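Local coordinates for protein type 3 secretion system chaperone PscG (Pseudomonas aeruginosa, PDB 2UWJ) that acts with PscE as a cytoplasmic chaperone of type III secretion, keeping the needle protein PscF from polymerising too early, at residues A69-F74 with A92-S97; A40-R45 with L59-G64; C77-H80 with A86-R89; A15-H20 with L49-R54. One frame throughout, in Å; residues are numbered along the deposited sequence.

Contact 1. Residues A69-F74 with A92-S97; sequences ALEPWF and AGLGGS
Leu94, near the end of helix 84-95, drives its forked end against the stem of Glu71 in the first turn of helix 71-80. The tight part is small and wholly apolar. Leu94 CD2 meets Glu71 CB at 3.7 Å, its other methyl CD1 lies 3.9 Å from the same CB, and CD2 also brushes Glu71 CG at 4.0 Å. The fork therefore straddles CB, and CD1 points on toward the start of Pro72, whose N it approaches at 4.4 Å. Helix 100-113 closes the region, with Leu102 and Phe105 against Pro72 and Ala106 against Leu94.

The remainder is loose. The nearest CA atoms, those of Glu71 and Leu94, stand 7.9 Å apart, and the exposed run Gly95-Gly96 of the second segment bends off without reaching helix 71-80. The chain is turned there by a backbone bond of 2.9 Å from Ser97 N to Leu94 O, while Ser97 OG bonds to Asp99 N.

Glu71 has two characters. Its chain folds at chi2 (-73°), which swings the carboxylate off the leucine and toward the rim of Phe74, where OE2 lies in the ring plane. There OE2 takes a hydrogen bond from Asn65 ND2 of the preceding loop. The chemistry implies that apolar packing alone joins 69-74 to 92-97, the glutamate lending its methylenes to Leu94; one turn back on helix 84-95, Arg90 adds a salt bridge to Glu71 OE1 between the same two helices.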
loop_
_atom_site.group_PDB
_atom_site.type_symbol
_atom_site.label_atom_id
_atom_site.label_comp_id
_atom_site.label_asym_id
_atom_site.label_seq_id
_atom_site.Cartn_x
_atom_site.Cartn_y
_atom_site.Cartn_z
ATOM N N ALA C 69 13.530 -9.604 0.267
ATOM C CA ALA C 69 12.864 -8.471 -0.373
ATOM C C ALA C 69 13.858 -7.342 -0.740
ATOM O O ALA C 69 13.474 -6.423 -1.444
ATOM C CB ALA C 69 11.764 -7.910 0.560
ATOM N N LEU C 70 15.074 -7.377 -0.177
ATOM C CA LEU C 70 16.081 -6.361 -0.465
ATOM C C LEU C 70 16.920 -6.736 -1.693
ATOM O O LEU C 70 17.601 -5.858 -2.271
ATOM C CB LEU C 70 17.038 -6.141 0.725
ATOM C CG LEU C 70 16.352 -5.684 2.017
ATOM C CD1 LEU C 70 17.418 -5.520 3.102
ATOM C CD2 LEU C 70 15.555 -4.353 1.773
ATOM N N GLU C 71 16.840 -8.004 -2.116
ATOM C CA GLU C 71 17.671 -8.464 -3.264
ATOM C C GLU C 71 17.547 -7.621 -4.564
ATOM O O GLU C 71 18.540 -7.422 -5.233
ATOM C CB GLU C 71 17.433 -9.945 -3.568
ATOM C CG GLU C 71 17.978 -10.891 -2.482
ATOM C CD GLU C 71 19.515 -10.949 -2.549
ATOM O OE1 GLU C 71 20.031 -11.124 -3.677
ATOM O OE2 GLU C 71 20.180 -10.784 -1.514
ATOM N N PRO C 72 16.325 -7.177 -4.939
ATOM C CA PRO C 72 16.238 -6.371 -6.164
ATOM C C PRO C 72 17.172 -5.144 -6.150
ATOM O O PRO C 72 17.667 -4.753 -7.200
ATOM C CB PRO C 72 14.757 -5.947 -6.218
ATOM C CG PRO C 72 14.040 -7.202 -5.570
ATOM C CD PRO C 72 14.975 -7.516 -4.406
ATOM N N TRP C 73 17.342 -4.509 -4.978
ATOM C CA TRP C 73 18.200 -3.350 -4.873
ATOM C C TRP C 73 19.631 -3.719 -5.219
ATOM O O TRP C 73 20.314 -2.922 -5.890
ATOM C CB TRP C 73 18.180 -2.736 -3.462
ATOM C CG TRP C 73 16.817 -2.303 -3.101
ATOM C CD1 TRP C 73 15.823 -3.060 -2.506
ATOM C CD2 TRP C 73 16.254 -1.013 -3.341
ATOM N NE1 TRP C 73 14.667 -2.293 -2.359
ATOM C CE2 TRP C 73 14.918 -1.033 -2.861
ATOM C CE3 TRP C 73 16.754 0.171 -3.917
ATOM C CZ2 TRP C 73 14.081 0.099 -2.940
ATOM C CZ3 TRP C 73 15.905 1.297 -3.991
ATOM C CH2 TRP C 73 14.610 1.252 -3.510
ATOM N N PHE C 74 20.103 -4.885 -4.789
ATOM C CA PHE C 74 21.484 -5.287 -5.129
ATOM C C PHE C 74 21.605 -5.560 -6.656
ATOM O O PHE C 74 22.616 -5.170 -7.255
ATOM C CB PHE C 74 21.934 -6.501 -4.291
ATOM C CG PHE C 74 21.752 -6.282 -2.799
ATOM C CD1 PHE C 74 22.096 -5.063 -2.222
ATOM C CD2 PHE C 74 21.212 -7.297 -1.980
ATOM C CE1 PHE C 74 21.908 -4.840 -0.819
ATOM C CE2 PHE C 74 21.025 -7.088 -0.599
ATOM C CZ PHE C 74 21.366 -5.871 -0.023
ATOM N N ALA C 92 18.997 -14.834 -11.935
ATOM C CA ALA C 92 18.686 -16.271 -12.085
ATOM C C ALA C 92 18.282 -16.867 -10.714
ATOM O O ALA C 92 17.368 -17.681 -10.625
ATOM C CB ALA C 92 19.928 -17.049 -12.688
ATOM N N GLY C 93 18.949 -16.445 -9.643
ATOM C CA GLY C 93 18.596 -16.946 -8.324
ATOM C C GLY C 93 17.189 -16.510 -7.900
ATOM O O GLY C 93 16.378 -17.322 -7.457
ATOM N N LEU C 94 16.884 -15.228 -8.056
ATOM C CA LEU C 94 15.583 -14.691 -7.676
ATOM C C LEU C 94 14.440 -15.284 -8.502
ATOM O O LEU C 94 13.285 -15.320 -8.057
ATOM C CB LEU C 94 15.573 -13.164 -7.844
ATOM C CG LEU C 94 16.537 -12.482 -6.892
ATOM C CD1 LEU C 94 16.497 -11.003 -7.161
ATOM C CD2 LEU C 94 16.178 -12.859 -5.427
ATOM N N GLY C 95 14.765 -15.744 -9.712
ATOM C CA GLY C 95 13.756 -16.322 -10.587
ATOM C C GLY C 95 12.901 -17.394 -9.942
ATOM O O GLY C 95 11.701 -17.452 -10.188
ATOM N N GLY C 96 13.502 -18.235 -9.106
ATOM C CA GLY C 96 12.752 -19.287 -8.446
ATOM C C GLY C 96 12.159 -18.956 -7.093
ATOM O O GLY C 96 11.702 -19.855 -6.366
ATOM N N SER C 97 12.134 -17.674 -6.736
ATOM C CA SER C 97 11.582 -17.269 -5.445
ATOM C C SER C 97 10.121 -17.631 -5.275
ATOM O O SER C 97 9.342 -17.540 -6.229
ATOM C CB SER C 97 11.647 -15.752 -5.267
ATOM O OG SER C 97 11.059 -15.449 -3.998
#

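Contact 2. Residues A40-R45 with L59-G64; sequences AARLIR and LAFAHG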
loop_
_atom_site.group_PDB
_atom_site.type_symbol
_atom_site.label_atom_id
_atom_site.label_comp_id
_atom_site.label_asym_id
_atom_site.label_seq_id
_atom_site.Cartn_x
_atom_site.Cartn_y
_atom_site.Cartn_z
ATOM N N ALA C 40 13.330 -2.618 7.830
ATOM C CA ALA C 40 12.936 -1.325 7.295
ATOM C C ALA C 40 14.111 -0.342 7.283
ATOM O O ALA C 40 14.274 0.431 6.329
ATOM C CB ALA C 40 11.739 -0.717 8.089
ATOM N N ALA C 41 14.927 -0.340 8.336
ATOM C CA ALA C 41 16.069 0.590 8.349
ATOM C C ALA C 41 17.022 0.243 7.177
ATOM O O ALA C 41 17.548 1.139 6.527
ATOM C CB ALA C 41 16.861 0.477 9.652
ATOM N N ARG C 42 17.233 -1.053 6.949
ATOM C CA ARG C 42 18.156 -1.536 5.920
ATOM C C ARG C 42 17.646 -1.119 4.528
ATOM O O ARG C 42 18.410 -0.632 3.691
ATOM C CB ARG C 42 18.298 -3.056 6.073
ATOM C CG ARG C 42 19.281 -3.705 5.114
ATOM C CD ARG C 42 20.647 -3.208 5.369
ATOM N NE ARG C 42 21.060 -3.389 6.766
ATOM C CZ ARG C 42 21.529 -4.508 7.333
ATOM N NH1 ARG C 42 21.674 -5.652 6.662
ATOM N NH2 ARG C 42 21.900 -4.449 8.623
ATOM N N LEU C 43 16.357 -1.318 4.284
ATOM C CA LEU C 43 15.702 -0.833 3.054
ATOM C C LEU C 43 15.978 0.666 2.816
ATOM O O LEU C 43 16.373 1.113 1.710
ATOM C CB LEU C 43 14.159 -1.022 3.171
ATOM C CG LEU C 43 13.352 -0.305 2.062
ATOM C CD1 LEU C 43 13.812 -0.899 0.747
ATOM C CD2 LEU C 43 11.801 -0.541 2.209
ATOM N N ILE C 44 15.774 1.474 3.843
ATOM C CA ILE C 44 15.982 2.928 3.703
ATOM C C ILE C 44 17.437 3.281 3.411
ATOM O O ILE C 44 17.729 4.087 2.517
ATOM C CB ILE C 44 15.493 3.680 5.004
ATOM C CG1 ILE C 44 13.936 3.605 5.097
ATOM C CG2 ILE C 44 15.962 5.146 4.979
ATOM C CD1 ILE C 44 13.387 3.704 6.643
ATOM N N ARG C 45 18.342 2.659 4.146
ATOM C CA ARG C 45 19.778 2.874 3.970
ATOM C C ARG C 45 20.159 2.542 2.528
ATOM O O ARG C 45 20.847 3.308 1.868
ATOM C CB ARG C 45 20.552 1.926 4.907
ATOM C CG ARG C 45 20.662 2.416 6.395
ATOM C CD ARG C 45 21.544 1.476 7.177
ATOM N NE ARG C 45 21.576 1.799 8.609
ATOM C CZ ARG C 45 22.267 2.814 9.125
ATOM N NH1 ARG C 45 22.964 3.595 8.309
ATOM N NH2 ARG C 45 22.303 3.031 10.448
ATOM N N LEU C 59 25.935 -2.061 -1.923
ATOM C CA LEU C 59 26.237 -3.473 -2.106
ATOM C C LEU C 59 27.002 -4.096 -0.932
ATOM O O LEU C 59 27.065 -5.304 -0.823
ATOM C CB LEU C 59 27.015 -3.711 -3.412
ATOM C CG LEU C 59 26.139 -3.832 -4.675
ATOM C CD1 LEU C 59 27.102 -3.739 -5.896
ATOM C CD2 LEU C 59 25.328 -5.219 -4.695
ATOM N N ALA C 60 27.566 -3.284 -0.037
ATOM C CA ALA C 60 28.229 -3.893 1.124
ATOM C C ALA C 60 27.170 -4.724 1.932
ATOM O O ALA C 60 27.523 -5.703 2.594
ATOM C CB ALA C 60 28.854 -2.812 2.028
ATOM N N PHE C 61 25.892 -4.346 1.840
ATOM C CA PHE C 61 24.809 -5.054 2.583
ATOM C C PHE C 61 24.375 -6.379 1.923
ATOM O O PHE C 61 23.686 -7.209 2.551
ATOM C CB PHE C 61 23.599 -4.129 2.736
ATOM C CG PHE C 61 23.816 -2.958 3.694
ATOM C CD1 PHE C 61 24.008 -3.176 5.056
ATOM C CD2 PHE C 61 23.785 -1.648 3.234
ATOM C CE1 PHE C 61 24.165 -2.091 5.953
ATOM C CE2 PHE C 61 23.936 -0.575 4.101
ATOM C CZ PHE C 61 24.126 -0.787 5.469
ATOM N N ALA C 62 24.790 -6.612 0.674
ATOM C CA ALA C 62 24.417 -7.872 -0.016
ATOM C C ALA C 62 25.018 -9.144 0.616
ATOM O O ALA C 62 24.389 -10.223 0.594
ATOM C CB ALA C 62 24.798 -7.820 -1.568
ATOM N N HIS C 63 26.229 -9.003 1.144
ATOM C CA HIS C 63 26.979 -10.085 1.835
ATOM C C HIS C 63 26.183 -10.746 2.964
ATOM O O HIS C 63 26.014 -10.117 3.980
ATOM C CB HIS C 63 28.228 -9.482 2.480
ATOM C CG HIS C 63 29.242 -9.014 1.488
ATOM N ND1 HIS C 63 29.804 -9.860 0.557
ATOM C CD2 HIS C 63 29.785 -7.790 1.267
ATOM C CE1 HIS C 63 30.650 -9.179 -0.197
ATOM N NE2 HIS C 63 30.655 -7.923 0.214
ATOM N N GLY C 64 25.691 -11.963 2.755
ATOM C CA GLY C 64 24.904 -12.643 3.784
ATOM C C GLY C 64 23.495 -12.039 3.974
ATOM O O GLY C 64 22.779 -12.404 4.907
HETATM O O HOH W 1 21.171 -6.713 3.713
#
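Arg42 lays its CD and guanidinium over one face of the Phe61 ring. The methylene makes a CH-pi contact, with Arg42 CD 3.7 Å from the centroid of the Phe61 ring and 23° off its normal. Beyond it the guanidinium continues across the CD1-CE1 rim, its plane only 18° from that of the ring, and Arg42 NE is 3.4 Å from Phe61 CD1. The fit depends on a folded side chain: CG leaves opposite the backbone N (chi1 -177°), and two further bends, at chi2 and chi3, turn the head back along the aromatic surface.

A water completes the link. Lying in the plane of the guanidinium, at its edge, it accepts from Arg42 NH1 at 3.2 Å and donates to Phe61 O at 2.8 Å. The same residue thus receives the arginine twice, on its ring face and, through solvent, at its carbonyl, which should limit rotation of the guanidinium.

Arg45, one turn further along helix 38-51, touches the far end of the ring, Arg45 CD being 3.8 Å from Phe61 CZ. Its straight chain passes roughly at right angles to the phenylalanine and carries its charge past it, so that NE forms a salt bridge with Glu33.

Phe61 follows the short helix 55-59 and reaches across to helix 38-51 in a contact whose three touching residues are all partly exposed. Trp67 and Leu70 also pack on Arg42. Helix 22-34 borders the Arg45 end, while Leu43 packs on Leu14 of helix 4-17 and Trp73 of helix 71-80, and Ile44 on Ala13 of helix 4-17.

Contact 3. Residues C77-H80 with A86-R89; sequences CEWH and ALDR
Trp79 and Leu87 run alongside each other, both pointing the same way, out of the two helices that carry them. Each has CG opposite its own backbone N (chi1 177° for Trp79 and 173° for Leu87). Contact is made at the base of the indole: Leu87 CD2 is 3.8 Å from Trp79 CB and 4.0 Å from Trp79 CD1. Met109 and Val113 cover both side chains, closing the apolar layer from helix 100-113.

Glu78 is oriented differently, reaching directly across the gap. Its chain is extended beyond CG and delivers the carboxylate onto the backbone of the facing helix. One oxygen, OE1, lies 3.6 Å from Leu87 CA; the other, OE2, sits at the same distance from Ala86 CB, so that the carboxylate lies against the alanine methyl. Although this glutamate is buried, its oxygens are engaged: a salt bridge joins OE1 to Arg90 NE, and water 2 donates both to Glu78 OE2 (2.6 Å) and to Ala86 O (2.7 Å), a tight solvent bridge between the helices. Arg90 would be expected to favour the ionised carboxylate.

The backbones are close here, with the CA atoms of Glu78 and Leu87 only 5.6 Å apart. Helix 71-80 ends just beyond, and helix 84-95 begins after a three-residue link. Such a close approach of two helices joined by a short turn is characteristic of an antiparallel helical hairpin, the building unit of the TPR-like helical folds to whose clan this family belongs.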
loop_
_atom_site.group_PDB
_atom_site.type_symbol
_atom_site.label_atom_id
_atom_site.label_comp_id
_atom_site.label_asym_id
_atom_site.label_seq_id
_atom_site.Cartn_x
_atom_site.Cartn_y
_atom_site.Cartn_z
ATOM N N CYS C 77 21.958 -2.237 -8.280
ATOM C CA CYS C 77 23.306 -1.692 -8.045
ATOM C C CYS C 77 24.326 -2.333 -9.012
ATOM O O CYS C 77 25.214 -1.648 -9.601
ATOM C CB CYS C 77 23.740 -1.936 -6.580
ATOM S SG CYS C 77 22.936 -0.799 -5.436
ATOM N N GLU C 78 24.238 -3.644 -9.143
ATOM C CA GLU C 78 25.143 -4.376 -10.051
ATOM C C GLU C 78 24.912 -3.858 -11.505
ATOM O O GLU C 78 25.870 -3.675 -12.294
ATOM C CB GLU C 78 24.857 -5.893 -9.948
ATOM C CG GLU C 78 25.503 -6.493 -8.703
ATOM C CD GLU C 78 24.954 -7.876 -8.323
ATOM O OE1 GLU C 78 23.823 -8.210 -8.712
ATOM O OE2 GLU C 78 25.671 -8.596 -7.632
ATOM N N TRP C 79 23.654 -3.656 -11.854
ATOM C CA TRP C 79 23.305 -3.151 -13.175
ATOM C C TRP C 79 23.973 -1.781 -13.427
ATOM O O TRP C 79 24.641 -1.624 -14.452
ATOM C CB TRP C 79 21.784 -3.037 -13.315
ATOM C CG TRP C 79 21.272 -2.448 -14.636
ATOM C CD1 TRP C 79 21.486 -2.933 -15.919
ATOM C CD2 TRP C 79 20.341 -1.365 -14.773
ATOM N NE1 TRP C 79 20.718 -2.222 -16.839
ATOM C CE2 TRP C 79 20.009 -1.256 -16.169
ATOM C CE3 TRP C 79 19.742 -0.481 -13.859
ATOM C CZ2 TRP C 79 19.104 -0.300 -16.658
ATOM C CZ3 TRP C 79 18.825 0.486 -14.356
ATOM C CH2 TRP C 79 18.522 0.558 -15.747
ATOM N N HIS C 80 23.823 -0.806 -12.520
ATOM C CA HIS C 80 24.416 0.511 -12.752
ATOM C C HIS C 80 25.928 0.467 -12.692
ATOM O O HIS C 80 26.583 1.354 -13.252
ATOM C CB HIS C 80 23.898 1.587 -11.769
ATOM C CG HIS C 80 22.422 1.848 -11.866
ATOM N ND1 HIS C 80 21.858 2.644 -12.837
ATOM C CD2 HIS C 80 21.393 1.484 -11.047
ATOM C CE1 HIS C 80 20.564 2.783 -12.622
ATOM N NE2 HIS C 80 20.251 2.087 -11.536
ATOM N N ALA C 86 27.456 -10.809 -12.592
ATOM C CA ALA C 86 26.979 -10.895 -11.217
ATOM C C ALA C 86 25.453 -10.636 -11.266
ATOM O O ALA C 86 24.684 -11.360 -10.609
ATOM C CB ALA C 86 27.678 -9.847 -10.318
ATOM N N LEU C 87 25.029 -9.619 -12.031
ATOM C CA LEU C 87 23.614 -9.294 -12.172
ATOM C C LEU C 87 22.831 -10.522 -12.659
ATOM O O LEU C 87 21.771 -10.894 -12.109
ATOM C CB LEU C 87 23.385 -8.149 -13.189
ATOM C CG LEU C 87 21.887 -7.849 -13.534
ATOM C CD1 LEU C 87 21.078 -7.474 -12.220
ATOM C CD2 LEU C 87 21.782 -6.659 -14.552
ATOM N N ASP C 88 23.353 -11.161 -13.703
ATOM C CA ASP C 88 22.674 -12.310 -14.271
ATOM C C ASP C 88 22.557 -13.443 -13.277
ATOM O O ASP C 88 21.537 -14.119 -13.252
ATOM C CB ASP C 88 23.368 -12.808 -15.562
ATOM C CG ASP C 88 23.284 -11.794 -16.708
ATOM O OD1 ASP C 88 22.360 -10.929 -16.698
ATOM O OD2 ASP C 88 24.140 -11.868 -17.631
ATOM N N ARG C 89 23.588 -13.695 -12.479
ATOM C CA ARG C 89 23.492 -14.775 -11.478
ATOM C C ARG C 89 22.437 -14.406 -10.408
ATOM O O ARG C 89 21.631 -15.252 -9.982
ATOM C CB ARG C 89 24.826 -15.020 -10.751
ATOM C CG ARG C 89 25.921 -15.681 -11.624
ATOM C CD ARG C 89 27.158 -16.044 -10.796
ATOM N NE ARG C 89 27.858 -14.901 -10.198
ATOM C CZ ARG C 89 28.742 -14.129 -10.831
ATOM N NH1 ARG C 89 29.051 -14.359 -12.113
ATOM N NH2 ARG C 89 29.341 -13.135 -10.170
HETATM O O HOH W 2 25.390 -11.157 -7.995
#

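Contact 4. Residues A15-H20 with L49-R54; sequences AGSGQH and LANQGR
Asn51, in the last turn of helix 38-51, rests against the backbone of Ser17 and Gly18 where helix 4-17 ends, and its own helix then closes with a Schellman motif at Gly53. Van der Waals contact is the main link across: Asn51 CB lies 3.4 Å from Ser17 O, and Asn51 ND2 comes to 3.8 Å from Gly18 CA.

Hydrogen bonds to other partners hold both sides. Ser17 OG bonds to Leu14 O in its own helix and to Ser47 OG of helix 38-51, tying the two helices one turn back. Asn51 OD1 bonds to the backbone of a chain of another protein, to which the backbone of Gly18 is hydrogen-bonded too, and Ala15 and Gln19 pack on Glu9 of the PscE chain, consistent with a binding surface at these helix ends.

The two Schellman bonds run from Arg54 N to Leu49 O (2.9 Å) and from Gly53 N to Ala50 O (3.0 Å), with Gly53 phi at 83°.

Among charged and polar ends, Arg54 makes a salt bridge to Glu57, and its guanidinium lies over Leu49 CD2; in the plane of that group, Arg54 NH2 donates to Gln52 OE1 at 3.2 Å, nearly straight at 174°.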
loop_
_atom_site.group_PDB
_atom_site.type_symbol
_atom_site.label_atom_id
_atom_site.label_comp_id
_atom_site.label_asym_id
_atom_site.label_seq_id
_atom_site.Cartn_x
_atom_site.Cartn_y
_atom_site.Cartn_z
ATOM N N ALA C 15 10.192 7.571 1.231
ATOM C CA ALA C 15 9.799 8.536 0.191
ATOM C C ALA C 15 10.934 9.531 0.012
ATOM O O ALA C 15 11.313 9.866 -1.099
ATOM C CB ALA C 15 8.488 9.287 0.584
ATOM N N GLY C 16 11.480 10.002 1.122
ATOM C CA GLY C 16 12.570 10.961 1.082
ATOM C C GLY C 16 13.886 10.450 0.481
ATOM O O GLY C 16 14.657 11.223 -0.121
ATOM N N SER C 17 14.136 9.165 0.620
ATOM C CA SER C 17 15.367 8.561 0.086
ATOM C C SER C 17 15.387 8.646 -1.450
ATOM O O SER C 17 16.452 8.510 -2.031
ATOM C CB SER C 17 15.488 7.074 0.501
ATOM O OG SER C 17 14.503 6.243 -0.146
ATOM N N GLY C 18 14.226 8.807 -2.081
ATOM C CA GLY C 18 14.164 8.892 -3.536
ATOM C C GLY C 18 14.039 10.350 -3.985
ATOM O O GLY C 18 13.989 10.640 -5.201
ATOM N N GLN C 19 13.983 11.269 -3.026
ATOM C CA GLN C 19 13.847 12.699 -3.369
ATOM C C GLN C 19 14.916 13.578 -2.717
ATOM O O GLN C 19 14.652 14.675 -2.212
ATOM C CB GLN C 19 12.436 13.209 -3.045
ATOM C CG GLN C 19 11.392 12.502 -3.901
ATOM C CD GLN C 19 10.054 13.203 -3.918
ATOM O OE1 GLN C 19 9.992 14.415 -4.045
ATOM N NE2 GLN C 19 8.963 12.428 -3.811
ATOM N N HIS C 20 16.127 13.059 -2.723
ATOM C CA HIS C 20 17.299 13.775 -2.233
ATOM C C HIS C 20 17.332 14.139 -0.743
ATOM O O HIS C 20 18.115 14.996 -0.357
ATOM C CB HIS C 20 17.517 15.043 -3.102
ATOM C CG HIS C 20 17.284 14.817 -4.578
ATOM N ND1 HIS C 20 17.974 13.867 -5.314
ATOM C CD2 HIS C 20 16.379 15.366 -5.433
ATOM C CE1 HIS C 20 17.504 13.837 -6.553
ATOM N NE2 HIS C 20 16.537 14.736 -6.655
ATOM N N LEU C 49 21.376 5.155 -0.409
ATOM C CA LEU C 49 22.696 5.023 -1.031
ATOM C C LEU C 49 22.574 4.790 -2.549
ATOM O O LEU C 49 23.236 5.465 -3.347
ATOM C CB LEU C 49 23.478 3.897 -0.368
ATOM C CG LEU C 49 23.961 4.217 1.056
ATOM C CD1 LEU C 49 24.438 2.883 1.666
ATOM C CD2 LEU C 49 25.151 5.284 1.053
ATOM N N ALA C 50 21.704 3.876 -2.962
ATOM C CA ALA C 50 21.576 3.589 -4.383
ATOM C C ALA C 50 21.078 4.823 -5.144
ATOM O O ALA C 50 21.564 5.089 -6.264
ATOM C CB ALA C 50 20.646 2.408 -4.648
ATOM N N ASN C 51 20.133 5.573 -4.555
ATOM C CA ASN C 51 19.602 6.761 -5.220
ATOM C C ASN C 51 20.632 7.923 -5.258
ATOM O O ASN C 51 20.454 8.875 -5.982
ATOM C CB ASN C 51 18.263 7.203 -4.610
ATOM C CG ASN C 51 17.104 6.321 -5.097
ATOM O OD1 ASN C 51 16.989 6.068 -6.315
ATOM N ND2 ASN C 51 16.275 5.796 -4.161
ATOM N N GLN C 52 21.704 7.824 -4.485
ATOM C CA GLN C 52 22.773 8.836 -4.550
ATOM C C GLN C 52 23.838 8.369 -5.553
ATOM O O GLN C 52 24.847 9.059 -5.773
ATOM C CB GLN C 52 23.500 8.963 -3.209
ATOM C CG GLN C 52 22.680 9.559 -2.162
ATOM C CD GLN C 52 23.418 9.637 -0.846
ATOM O OE1 GLN C 52 24.376 10.413 -0.688
ATOM N NE2 GLN C 52 22.971 8.843 0.124
ATOM N N GLY C 53 23.651 7.173 -6.106
ATOM C CA GLY C 53 24.656 6.606 -7.000
ATOM C C GLY C 53 25.794 5.922 -6.234
ATOM O O GLY C 53 26.802 5.532 -6.836
ATOM N N ARG C 54 25.650 5.727 -4.919
ATOM C CA ARG C 54 26.711 5.083 -4.111
ATOM C C ARG C 54 26.460 3.608 -4.097
ATOM O O ARG C 54 26.100 3.003 -3.035
ATOM C CB ARG C 54 26.665 5.628 -2.697
ATOM C CG ARG C 54 27.100 7.073 -2.621
ATOM C CD ARG C 54 27.815 7.138 -1.269
ATOM N NE ARG C 54 27.085 8.017 -0.436
ATOM C CZ ARG C 54 27.188 8.187 0.871
ATOM N NH1 ARG C 54 28.041 7.532 1.667
ATOM N NH2 ARG C 54 26.355 9.068 1.366
#

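How the contacts relate
Contacts 1 and 3 join the same two helices, 71-80 and 84-95, with centres 11 Å apart; contact 3 is nested within the loop that contact 1 closes, and the helices separate from the turn toward the open end. Contact 2 meets contact 1 through Leu70 CD1, 3.3 Å from Arg42 CG, and contact 3 through Leu59 CG, 3.6 Å from Cys77 CB. Contact 2 shares helix 38-51 with contact 4. Contacts 1 and 4 lie on opposite sides of the chain's centre, about 20 Å apart between centres. Each of the four has residues against a chain of another protein; the side chain of Arg45 is about 13 Å from the nickel ion, too far to be a ligand.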